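Local coordinates for protein 3-dehydroquinate dehydratase (Zymomonas mobilis subsp. mobilis, PDB 6SMF) that catalyses the dehydration of 3-dehydroquinate to 3-dehydroshikimate on the way to chorismate, probably as a trans-elimination through an enolate intermediate, at residues A[77-82]-A[141-146]; A[8-13]-A[48-53]; A[88-93]-A[120-125]; A[69-74]-A[97-102]. All coordinates share one frame; numbering follows the deposited sequence.

Contact 1 (A[77-82]-A[141-146])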
loop_
_atom_site.group_PDB
_atom_site.type_symbol
_atom_site.label_atom_id
_atom_site.label_comp_id
_atom_site.label_asym_id
_atom_site.label_seq_id
_atom_site.Cartn_x
_atom_site.Cartn_y
_atom_site.Cartn_z
ATOM N N ALA A 77 37.511 10.010 7.332
ATOM C CA ALA A 77 36.231 9.891 6.575
ATOM C C ALA A 77 36.157 8.581 5.781
ATOM O O ALA A 77 37.198 7.917 5.588
ATOM C CB ALA A 77 36.074 11.068 5.654
ATOM N N VAL A 78 34.941 8.181 5.408
ATOM C CA VAL A 78 34.666 7.096 4.419
ATOM C C VAL A 78 33.821 7.685 3.294
ATOM O O VAL A 78 32.811 8.359 3.550
ATOM C CB VAL A 78 33.950 5.886 5.027
ATOM C CG1 VAL A 78 33.629 4.833 3.976
ATOM C CG2 VAL A 78 34.763 5.281 6.149
ATOM N N ILE A 79 34.266 7.456 2.075
ATOM C CA ILE A 79 33.469 7.726 0.862
ATOM C C ILE A 79 32.953 6.354 0.459
ATOM O O ILE A 79 33.789 5.452 0.311
ATOM C CB ILE A 79 34.342 8.385 -0.204
ATOM C CG1 ILE A 79 34.825 9.780 0.226
ATOM C CG2 ILE A 79 33.617 8.407 -1.526
ATOM C CD1 ILE A 79 36.009 10.335 -0.612
ATOM N N LEU A 80 31.632 6.189 0.401
ATOM C CA LEU A 80 30.993 4.863 0.229
ATOM C C LEU A 80 30.045 4.908 -0.961
ATOM O O LEU A 80 29.128 5.725 -0.962
ATOM C CB LEU A 80 30.231 4.487 1.504
ATOM C CG LEU A 80 29.466 3.174 1.422
ATOM C CD1 LEU A 80 30.413 2.013 1.087
ATOM C CD2 LEU A 80 28.709 2.933 2.728
ATOM N N ASN A 81 30.328 4.074 -1.951
ATOM C CA ASN A 81 29.420 3.732 -3.064
ATOM C C ASN A 81 29.059 2.257 -2.880
ATOM O O ASN A 81 29.814 1.406 -3.327
ATOM C CB ASN A 81 30.079 4.044 -4.408
ATOM C CG ASN A 81 29.076 3.869 -5.507
ATOM O OD1 ASN A 81 28.059 3.242 -5.255
ATOM N ND2 ASN A 81 29.341 4.401 -6.692
ATOM N N ALA A 82 28.000 1.963 -2.141
ATOM C CA ALA A 82 27.533 0.590 -1.842
ATOM C C ALA A 82 26.871 -0.048 -3.072
ATOM O O ALA A 82 26.436 -1.179 -2.971
ATOM C CB ALA A 82 26.585 0.643 -0.672
ATOM N N LEU A 141 34.591 15.302 -5.861
ATOM C CA LEU A 141 33.847 16.261 -4.985
ATOM C C LEU A 141 33.788 15.742 -3.546
ATOM O O LEU A 141 33.979 16.533 -2.578
ATOM C CB LEU A 141 32.425 16.432 -5.508
ATOM C CG LEU A 141 32.277 17.239 -6.795
ATOM C CD1 LEU A 141 30.941 16.931 -7.460
ATOM C CD2 LEU A 141 32.364 18.718 -6.499
ATOM N N ALA A 142 33.508 14.457 -3.419
ATOM C CA ALA A 142 33.433 13.742 -2.128
ATOM C C ALA A 142 34.806 13.851 -1.451
ATOM O O ALA A 142 34.857 14.173 -0.262
ATOM C CB ALA A 142 33.000 12.310 -2.386
ATOM N N LEU A 143 35.892 13.666 -2.195
ATOM C CA LEU A 143 37.253 13.676 -1.610
ATOM C C LEU A 143 37.610 15.105 -1.146
ATOM O O LEU A 143 38.225 15.206 -0.047
ATOM C CB LEU A 143 38.261 13.073 -2.594
ATOM C CG LEU A 143 39.705 12.980 -2.081
ATOM C CD1 LEU A 143 39.812 12.365 -0.683
ATOM C CD2 LEU A 143 40.579 12.205 -3.059
ATOM N N ASP A 144 37.233 16.163 -1.898
ATOM C CA ASP A 144 37.445 17.584 -1.475
ATOM C C ASP A 144 36.653 17.812 -0.171
ATOM O O ASP A 144 37.208 18.315 0.788
ATOM C CB ASP A 144 36.998 18.628 -2.514
ATOM C CG ASP A 144 37.950 18.971 -3.662
ATOM O OD1 ASP A 144 39.153 19.250 -3.422
ATOM O OD2 ASP A 144 37.461 19.023 -4.814
ATOM N N ALA A 145 35.381 17.430 -0.144
ATOM C CA ALA A 145 34.492 17.716 1.008
ATOM C C ALA A 145 35.035 17.001 2.270
ATOM O O ALA A 145 34.967 17.588 3.406
ATOM C CB ALA A 145 33.108 17.279 0.631
ATOM N N ALA A 146 35.523 15.767 2.041
ATOM C CA ALA A 146 36.044 14.805 3.037
ATOM C C ALA A 146 37.346 15.326 3.645
ATOM O O ALA A 146 37.557 15.143 4.864
ATOM C CB ALA A 146 36.230 13.476 2.357
#
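The peptide group between Ala142 and Leu143 is the flat surface that Ile79 meets: its methyl CD1 comes down over one face, 3.7 Å from Leu143 N, almost straight above the C-N bond. No hydrogen bond links the two segments, and the side chains that touch are all aliphatic. This is strand-on-helix packing of a flavodoxin-like alpha/beta fold, in which strand 77-81, the middle strand of the parallel sheet, is covered by the C-terminal helix 136-147. The axes of strand segment 77-81 and helix segment 141-146 run nearly antiparallel, 162° apart, and approach to 9.2 Å. The small side chains of Ala142 and Ala146 face the strand, consistent with this close approach. Ala77 and Ala146 touch methyl to methyl, CB to CB at 4.1 Å. In Ile79, CG1 stands beside the backbone N (chi1 -65°) and the chain then runs extended, which carries CD1 out over the helix backbone, while CG2, on the other branch, reaches only the CB of Ala142. On the neighbouring strands Val106 and Ile10 also touch this helix. At the far end of strand 77-81, Asn81, predicted to bind substrate, is hydrogen-bonded through ND2 to Tyr139 OH and to a citrate ion. The CB of Ala142 faces both methyls of Ile79, 4.0 Å from CG2 and 4.0 Å from CD1.

Contact 2 (A[8-13]-A[48-53])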
loop_
_atom_site.group_PDB
_atom_site.type_symbol
_atom_site.label_atom_id
_atom_site.label_comp_id
_atom_site.label_asym_id
_atom_site.label_seq_id
_atom_site.Cartn_x
_atom_site.Cartn_y
_atom_site.Cartn_z
ATOM N N PRO A 8 46.069 12.329 7.334
ATOM C CA PRO A 8 44.752 11.759 7.556
ATOM C C PRO A 8 44.491 10.714 6.468
ATOM O O PRO A 8 44.844 10.963 5.346
ATOM C CB PRO A 8 43.771 12.942 7.420
ATOM C CG PRO A 8 44.603 14.191 7.575
ATOM C CD PRO A 8 46.046 13.797 7.337
ATOM N N THR A 9 43.928 9.560 6.820
ATOM C CA THR A 9 43.593 8.512 5.826
ATOM C C THR A 9 42.073 8.541 5.563
ATOM O O THR A 9 41.272 8.723 6.502
ATOM C CB THR A 9 44.214 7.158 6.204
ATOM O OG1 THR A 9 43.185 6.371 6.807
ATOM C CG2 THR A 9 45.451 7.264 7.080
ATOM N N ILE A 10 41.677 8.455 4.297
ATOM C CA ILE A 10 40.242 8.443 3.901
ATOM C C ILE A 10 39.971 7.153 3.137
ATOM O O ILE A 10 40.523 7.008 2.038
ATOM C CB ILE A 10 39.899 9.690 3.077
ATOM C CG1 ILE A 10 39.909 10.960 3.921
ATOM C CG2 ILE A 10 38.566 9.528 2.399
ATOM C CD1 ILE A 10 39.932 12.215 3.069
ATOM N N PHE A 11 39.164 6.261 3.707
ATOM C CA PHE A 11 38.669 5.037 3.041
ATOM C C PHE A 11 37.683 5.441 1.932
ATOM O O PHE A 11 36.837 6.364 2.098
ATOM C CB PHE A 11 38.005 4.118 4.062
ATOM C CG PHE A 11 38.969 3.288 4.867
ATOM C CD1 PHE A 11 39.974 3.885 5.595
ATOM C CD2 PHE A 11 38.861 1.903 4.899
ATOM C CE1 PHE A 11 40.875 3.112 6.307
ATOM C CE2 PHE A 11 39.733 1.136 5.652
ATOM C CZ PHE A 11 40.757 1.744 6.322
ATOM N N ILE A 12 37.838 4.794 0.781
ATOM C CA ILE A 12 36.920 4.924 -0.373
ATOM C C ILE A 12 36.514 3.503 -0.724
ATOM O O ILE A 12 37.397 2.730 -1.162
ATOM C CB ILE A 12 37.600 5.646 -1.534
ATOM C CG1 ILE A 12 38.154 7.007 -1.097
ATOM C CG2 ILE A 12 36.644 5.761 -2.707
ATOM C CD1 ILE A 12 38.797 7.812 -2.217
ATOM N N LEU A 13 35.249 3.178 -0.468
ATOM C CA LEU A 13 34.747 1.794 -0.507
ATOM C C LEU A 13 33.714 1.666 -1.624
ATOM O O LEU A 13 32.731 2.412 -1.608
ATOM C CB LEU A 13 34.156 1.463 0.861
ATOM C CG LEU A 13 35.104 1.569 2.045
ATOM C CD1 LEU A 13 34.374 1.253 3.350
ATOM C CD2 LEU A 13 36.292 0.646 1.869
ATOM N N LEU A 48 45.930 17.240 -1.984
ATOM C CA LEU A 48 45.079 17.564 -0.796
ATOM C C LEU A 48 45.787 17.196 0.520
ATOM O O LEU A 48 45.291 17.585 1.601
ATOM C CB LEU A 48 43.746 16.812 -0.910
ATOM C CG LEU A 48 42.715 17.419 -1.854
ATOM C CD1 LEU A 48 41.439 16.571 -1.891
ATOM C CD2 LEU A 48 42.382 18.843 -1.432
ATOM N N ASP A 49 46.865 16.430 0.417
ATOM C CA ASP A 49 47.719 16.005 1.548
ATOM C C ASP A 49 46.988 15.017 2.458
ATOM O O ASP A 49 47.035 15.149 3.707
ATOM C CB ASP A 49 48.277 17.203 2.297
ATOM C CG ASP A 49 49.713 16.873 2.677
ATOM O OD1 ASP A 49 49.953 15.753 3.233
ATOM O OD2 ASP A 49 50.577 17.658 2.313
ATOM N N VAL A 50 46.369 14.009 1.840
ATOM C CA VAL A 50 45.665 12.913 2.565
ATOM C C VAL A 50 46.037 11.602 1.878
ATOM O O VAL A 50 46.365 11.658 0.676
ATOM C CB VAL A 50 44.146 13.159 2.585
ATOM C CG1 VAL A 50 43.801 14.552 3.098
ATOM C CG2 VAL A 50 43.505 12.959 1.232
ATOM N N THR A 51 46.079 10.489 2.614
ATOM C CA THR A 51 46.213 9.163 1.970
ATOM C C THR A 51 44.794 8.633 1.813
ATOM O O THR A 51 43.856 9.048 2.546
ATOM C CB THR A 51 47.229 8.212 2.625
ATOM O OG1 THR A 51 46.489 7.358 3.481
ATOM C CG2 THR A 51 48.399 8.881 3.329
ATOM N N VAL A 52 44.635 7.738 0.859
ATOM C CA VAL A 52 43.303 7.328 0.361
ATOM C C VAL A 52 43.369 5.804 0.259
ATOM O O VAL A 52 44.342 5.332 -0.354
ATOM C CB VAL A 52 43.081 8.084 -0.967
ATOM C CG1 VAL A 52 43.199 7.195 -2.187
ATOM C CG2 VAL A 52 41.803 8.901 -0.982
ATOM N N GLU A 53 42.488 5.057 0.935
ATOM C CA GLU A 53 42.537 3.575 0.877
ATOM C C GLU A 53 41.311 3.132 0.108
ATOM O O GLU A 53 40.215 3.291 0.643
ATOM C CB GLU A 53 42.592 2.864 2.228
ATOM C CG GLU A 53 43.351 1.547 2.117
ATOM C CD GLU A 53 44.835 1.806 2.302
ATOM O OE1 GLU A 53 45.570 1.900 1.303
ATOM O OE2 GLU A 53 45.278 1.973 3.465
#
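Four backbone hydrogen bonds join Pro8, Ile10 and Ile12 to Thr51 and Glu53 in a parallel register that pairs Thr9 with Thr51, Ile10 with Val52 and Phe11 with Glu53. The amide of Thr51 donates to Pro8 O, and Ile10 then bonds in both directions, its N to Thr51 O at 2.9 Å and its O to Glu53 N at 3.0 Å. The last bond, Ile12 N to Glu53 O, is short at 2.8 Å and nearly straight, with 170° at the hydrogen. Weaker CA-H...O contacts supplement these: Glu53 O also takes the CA-H of Phe11, with CA to O at 3.3 Å, and Thr9 CA approaches Thr51 O in the same way.

Side-chain contacts divide between the two faces of the sheet. With Ile10 and Val52 lies an aliphatic cluster, tightest where Ile12 CD1 meets Val52 CG2 at 3.4 Å; Ile12 keeps CG1 beside its backbone N (chi1 -55°) and extends from there across the valine. Ile10 CD1 similarly reaches Val50 CG2, at 4.1 Å. Helices 34-48 and 136-147 cover this face through Ala45, Leu41 and Leu143. The other face is more polar. The side chains of Thr9 and Thr51 rise alongside each other from the sheet, with Thr51 OG1 against Thr9 CB at 3.6 Å, while Glu53 lays its CB over one face of the Phe11 ring.

Helix 34-48 ends in a Schellman motif at Asp49 and leads directly into strand 51-56, the outermost on this side within the chain. The pair thus closes the first beta-alpha-beta unit of a flavodoxin-like sheet.

Contact 3 (A[88-93]-A[120-125])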
loop_
_atom_site.group_PDB
_atom_site.type_symbol
_atom_site.label_atom_id
_atom_site.label_comp_id
_atom_site.label_asym_id
_atom_site.label_seq_id
_atom_site.Cartn_x
_atom_site.Cartn_y
_atom_site.Cartn_z
ATOM N N THR A 88 19.304 -2.154 -0.289
ATOM C CA THR A 88 18.877 -3.373 0.452
ATOM C C THR A 88 19.471 -3.419 1.870
ATOM O O THR A 88 18.899 -4.126 2.716
ATOM C CB THR A 88 19.229 -4.629 -0.369
ATOM O OG1 THR A 88 20.620 -4.699 -0.563
ATOM C CG2 THR A 88 18.674 -4.623 -1.782
ATOM N N SER A 89 20.590 -2.754 2.152
ATOM C CA SER A 89 21.411 -3.108 3.344
ATOM C C SER A 89 21.045 -2.282 4.587
ATOM O O SER A 89 21.617 -1.232 4.806
ATOM C CB SER A 89 22.878 -3.062 3.079
ATOM O OG SER A 89 23.533 -3.660 4.196
ATOM N N VAL A 90 20.167 -2.827 5.417
ATOM C CA VAL A 90 19.968 -2.368 6.806
ATOM C C VAL A 90 21.289 -2.527 7.556
ATOM O O VAL A 90 21.608 -1.648 8.394
ATOM C CB VAL A 90 18.842 -3.133 7.500
ATOM C CG1 VAL A 90 18.703 -2.700 8.947
ATOM C CG2 VAL A 90 17.510 -2.930 6.773
ATOM N N ALA A 91 22.081 -3.545 7.226
ATOM C CA ALA A 91 23.307 -3.832 8.002
ATOM C C ALA A 91 24.333 -2.730 7.730
ATOM O O ALA A 91 25.032 -2.351 8.722
ATOM C CB ALA A 91 23.827 -5.205 7.668
ATOM N N ILE A 92 24.417 -2.221 6.478
ATOM C CA ILE A 92 25.335 -1.085 6.174
ATOM C C ILE A 92 24.829 0.188 6.857
ATOM O O ILE A 92 25.644 0.971 7.336
ATOM C CB ILE A 92 25.549 -0.920 4.671
ATOM C CG1 ILE A 92 26.500 -2.005 4.164
ATOM C CG2 ILE A 92 26.079 0.456 4.303
ATOM C CD1 ILE A 92 26.397 -2.197 2.663
ATOM N N TYR A 93 23.507 0.368 6.927
ATOM C CA TYR A 93 22.883 1.538 7.588
ATOM C C TYR A 93 23.345 1.523 9.053
ATOM O O TYR A 93 23.766 2.562 9.565
ATOM C CB TYR A 93 21.364 1.508 7.384
ATOM C CG TYR A 93 20.568 2.313 8.373
ATOM C CD1 TYR A 93 20.247 3.633 8.152
ATOM C CD2 TYR A 93 20.121 1.734 9.544
ATOM C CE1 TYR A 93 19.515 4.375 9.080
ATOM C CE2 TYR A 93 19.393 2.445 10.468
ATOM C CZ TYR A 93 19.080 3.767 10.254
ATOM O OH TYR A 93 18.372 4.338 11.289
ATOM N N LYS A 120 15.352 4.263 -2.828
ATOM C CA LYS A 120 15.607 3.951 -1.413
ATOM C C LYS A 120 17.114 3.916 -1.172
ATOM O O LYS A 120 17.813 3.178 -1.860
ATOM C CB LYS A 120 14.956 2.612 -1.103
ATOM C CG LYS A 120 15.228 2.073 0.289
ATOM C CD LYS A 120 14.467 2.855 1.328
ATOM C CE LYS A 120 14.554 2.221 2.721
ATOM N NZ LYS A 120 13.795 3.031 3.717
ATOM N N SER A 121 17.599 4.665 -0.202
ATOM C CA SER A 121 19.030 4.627 0.147
ATOM C C SER A 121 19.227 4.408 1.660
ATOM O O SER A 121 19.134 5.371 2.443
ATOM C CB SER A 121 19.702 5.847 -0.339
ATOM O OG SER A 121 21.053 5.749 0.015
ATOM N N TYR A 122 19.476 3.169 2.066
ATOM C CA TYR A 122 19.819 2.856 3.473
ATOM C C TYR A 122 21.119 3.605 3.808
ATOM O O TYR A 122 21.218 4.183 4.882
ATOM C CB TYR A 122 19.899 1.359 3.704
ATOM C CG TYR A 122 18.567 0.688 3.888
ATOM C CD1 TYR A 122 17.760 0.949 4.977
ATOM C CD2 TYR A 122 18.091 -0.207 2.936
ATOM C CE1 TYR A 122 16.549 0.286 5.167
ATOM C CE2 TYR A 122 16.862 -0.818 3.078
ATOM C CZ TYR A 122 16.095 -0.590 4.197
ATOM O OH TYR A 122 14.914 -1.277 4.328
ATOM N N VAL A 123 22.043 3.738 2.873
ATOM C CA VAL A 123 23.281 4.536 3.146
ATOM C C VAL A 123 22.924 5.991 3.432
ATOM O O VAL A 123 23.359 6.527 4.487
ATOM C CB VAL A 123 24.255 4.456 1.979
ATOM C CG1 VAL A 123 25.373 5.448 2.169
ATOM C CG2 VAL A 123 24.786 3.044 1.806
ATOM N N GLY A 124 22.160 6.596 2.531
ATOM C CA GLY A 124 21.736 8.002 2.641
ATOM C C GLY A 124 20.993 8.286 3.933
ATOM O O GLY A 124 21.067 9.417 4.418
ATOM N N GLU A 125 20.258 7.310 4.455
ATOM C CA GLU A 125 19.482 7.501 5.701
ATOM C C GLU A 125 20.433 7.615 6.909
ATOM O O GLU A 125 19.999 8.115 7.926
ATOM C CB GLU A 125 18.499 6.347 5.876
ATOM C CG GLU A 125 17.338 6.470 4.928
ATOM C CD GLU A 125 16.298 5.382 5.013
ATOM O OE1 GLU A 125 16.031 4.899 6.153
ATOM O OE2 GLU A 125 15.746 5.045 3.944
#
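Ser89, whose carbonyl oxygen lies 3.3 Å from Tyr122 CB, has its own OG gripped by two groups: it accepts from Ile92 N at 2.8 Å, capping helix 90-98, and is hydrogen-bonded to the carboxylate of Glu60. Ser121 repeats the scheme on the partner segment, its OG taking Gly124 N at 2.9 Å as the N-cap of the short, weakly bonded helix 122-126 and bonding to Glu105.

Tyr122 forms the centre of the contact. One face of its ring receives Val90 CG2 in a CH-pi contact, 4.0 Å from the centroid and 26° off the normal. Over the opposite face passes Lys120 CE, offset toward the rim, on the way to a salt bridge between Lys120 NZ and the syn lone pair of Glu125 OE2 at 2.8 Å. The ring of Tyr93 comes edge-on to the backbone, with Tyr122 O close to its plane and 3.5 Å from CD1. Its CG lies anti to the backbone N (chi1 159°), bringing CD1 and CE1 beside Glu125 CB as well. Deeper in, Ile92 CG2 meets Val123 CG2 at 3.8 Å, and both residues pack on Leu80 of the central strand.

The surroundings belong to the dodecamer and the predicted substrate site: Tyr93 OH bonds to Glu115 of a neighbouring subunit, and Lys120 O to His87. With no hydrogen bond across the segments, the join rests on ring and alkyl packing, while each serine OG, accepting from a helix N-H and bonded to a carboxylate, may be polarised in a way that favours the charged form of Glu60 or Glu105.

Contact 4 (A[69-74]-A[97-102])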
loop_
_atom_site.group_PDB
_atom_site.type_symbol
_atom_site.label_atom_id
_atom_site.label_comp_id
_atom_site.label_asym_id
_atom_site.label_seq_id
_atom_site.Cartn_x
_atom_site.Cartn_y
_atom_site.Cartn_z
ATOM N N GLU A 69 36.632 -1.236 10.219
ATOM C CA GLU A 69 38.110 -1.121 10.127
ATOM C C GLU A 69 38.482 0.365 10.042
ATOM O O GLU A 69 39.503 0.765 10.663
ATOM C CB GLU A 69 38.626 -1.908 8.923
ATOM C CG GLU A 69 40.144 -1.855 8.721
ATOM C CD GLU A 69 40.646 -2.543 7.460
ATOM O OE1 GLU A 69 39.882 -3.395 6.883
ATOM O OE2 GLU A 69 41.799 -2.247 7.072
ATOM N N ALA A 70 37.701 1.171 9.325
ATOM C CA ALA A 70 37.970 2.619 9.246
ATOM C C ALA A 70 37.834 3.224 10.643
ATOM O O ALA A 70 38.669 4.062 10.992
ATOM C CB ALA A 70 37.078 3.316 8.277
ATOM N N GLN A 71 36.864 2.805 11.451
ATOM C CA GLN A 71 36.767 3.415 12.804
ATOM C C GLN A 71 37.966 3.002 13.666
ATOM O O GLN A 71 38.438 3.854 14.441
ATOM C CB GLN A 71 35.470 3.087 13.538
ATOM C CG GLN A 71 35.110 4.191 14.522
ATOM C CD GLN A 71 34.167 3.676 15.574
ATOM O OE1 GLN A 71 34.156 2.475 15.862
ATOM N NE2 GLN A 71 33.378 4.571 16.155
ATOM N N ALA A 72 38.442 1.760 13.522
ATOM C CA ALA A 72 39.497 1.128 14.362
ATOM C C ALA A 72 40.834 1.842 14.145
ATOM O O ALA A 72 41.685 1.837 15.028
ATOM C CB ALA A 72 39.616 -0.332 14.004
ATOM N N VAL A 73 40.974 2.453 12.978
ATOM C CA VAL A 73 42.224 3.021 12.400
ATOM C C VAL A 73 42.133 4.551 12.506
ATOM O O VAL A 73 43.036 5.244 12.010
ATOM C CB VAL A 73 42.322 2.457 10.966
ATOM C CG1 VAL A 73 42.722 3.481 9.915
ATOM C CG2 VAL A 73 43.202 1.205 10.936
ATOM N N LYS A 74 41.062 5.040 13.149
ATOM C CA LYS A 74 40.708 6.474 13.341
ATOM C C LYS A 74 40.795 7.237 12.014
ATOM O O LYS A 74 41.238 8.406 12.024
ATOM C CB LYS A 74 41.609 7.086 14.404
ATOM C CG LYS A 74 41.764 6.235 15.658
ATOM C CD LYS A 74 40.977 6.690 16.866
ATOM C CE LYS A 74 41.883 6.648 18.077
ATOM N NZ LYS A 74 41.301 7.398 19.210
ATOM N N ARG A 97 25.800 4.135 11.224
ATOM C CA ARG A 97 25.304 4.751 12.468
ATOM C C ARG A 97 26.154 4.372 13.691
ATOM O O ARG A 97 26.304 5.245 14.584
ATOM C CB ARG A 97 23.832 4.430 12.606
ATOM C CG ARG A 97 23.021 5.379 11.741
ATOM C CD ARG A 97 21.545 5.320 12.011
ATOM N NE ARG A 97 21.108 6.244 13.062
ATOM C CZ ARG A 97 20.415 5.893 14.143
ATOM N NH1 ARG A 97 20.083 4.629 14.339
ATOM N NH2 ARG A 97 20.122 6.791 15.067
ATOM N N ALA A 98 26.708 3.157 13.742
ATOM C CA ALA A 98 27.454 2.652 14.935
ATOM C C ALA A 98 28.827 3.327 15.014
ATOM O O ALA A 98 29.244 3.629 16.117
ATOM C CB ALA A 98 27.618 1.162 14.867
ATOM N N ILE A 99 29.476 3.561 13.872
ATOM C CA ILE A 99 30.836 4.180 13.806
ATOM C C ILE A 99 30.712 5.701 13.884
ATOM O O ILE A 99 29.665 6.223 13.512
ATOM C CB ILE A 99 31.606 3.739 12.553
ATOM C CG1 ILE A 99 31.065 4.397 11.276
ATOM C CG2 ILE A 99 31.622 2.229 12.488
ATOM C CD1 ILE A 99 31.850 4.074 10.023
ATOM N N THR A 100 31.755 6.357 14.384
ATOM C CA THR A 100 31.844 7.828 14.585
ATOM C C THR A 100 32.476 8.533 13.388
ATOM O O THR A 100 32.399 9.753 13.335
ATOM C CB THR A 100 32.771 8.207 15.740
ATOM O OG1 THR A 100 32.598 7.236 16.769
ATOM C CG2 THR A 100 32.464 9.608 16.222
ATOM N N VAL A 101 33.170 7.795 12.528
ATOM C CA VAL A 101 33.780 8.317 11.274
ATOM C C VAL A 101 32.649 8.782 10.362
ATOM O O VAL A 101 31.794 7.968 10.014
ATOM C CB VAL A 101 34.612 7.231 10.571
ATOM C CG1 VAL A 101 35.228 7.739 9.273
ATOM C CG2 VAL A 101 35.667 6.658 11.497
ATOM N N PRO A 102 32.653 10.048 9.880
ATOM C CA PRO A 102 31.680 10.489 8.886
ATOM C C PRO A 102 31.745 9.670 7.588
ATOM O O PRO A 102 32.822 9.340 7.148
ATOM C CB PRO A 102 32.013 11.941 8.557
ATOM C CG PRO A 102 33.162 12.341 9.495
ATOM C CD PRO A 102 33.646 11.087 10.194
#
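Gln71 lies across the turn at Ile99, Thr100 and Val101, and gives up more surface here than any other residue. Its CG stands anti to the backbone N (chi1 -152°) and the chain continues extended, which lays CB against Ile99 and CG against Val101 and brings the amide end beside Thr100. Gln71 CB packs on Ile99 CB at 4.0 Å. Val101 comes next in buried surface. The valine and glutamine side chains run alongside each other, pointing opposite ways, and Val101 CG2 does the touching, 3.7 Å from Gln71 CA and 3.9 Å from Gln71 CG. The same methyl also lies 4.0 Å from Ala70 O. Helices 60-72 and 90-98 flank the same side of the flavodoxin-like sheet, and the contact joins their C-terminal ends just where the chain leaves each for its next strand. Helix 60-72 stops in a Schellman motif at Lys74; Ile99 is the first residue to depart from helix 90-98. Ala70 and Val101 both pack on Val78 of strand 77-81, with Ala70 touching Phe11 too. From a neighbouring subunit, Leu20 packs against Ala98 and Arg24, the predicted transition-state stabiliser, against Thr100. Ile99 turns its CG2 branch to the glutamine, 4.1 Å from Gln71 CB.

From the N terminus, contact 2 closes first, bringing strand 51-56 back beside strand 9-14 after helix 34-48, before any other contact opens. Contact 4 opens at 69-74 and contact 1 at 77-82. Contact 4 closes at 97-102, long before contact 1 does, so the two cross. Contact 3 opens at 88-93 and closes at 120-125; it crosses contact 4 and falls wholly within the span of contact 1, which ends last at 141-146. Strand 77-81 is common ground: contact 2 bonds to it through Phe11 and Leu13, contact 4 through Pro102, and contact 3 packs on Leu80. Helix 136-147 covers the sheet face turned away from contact 4.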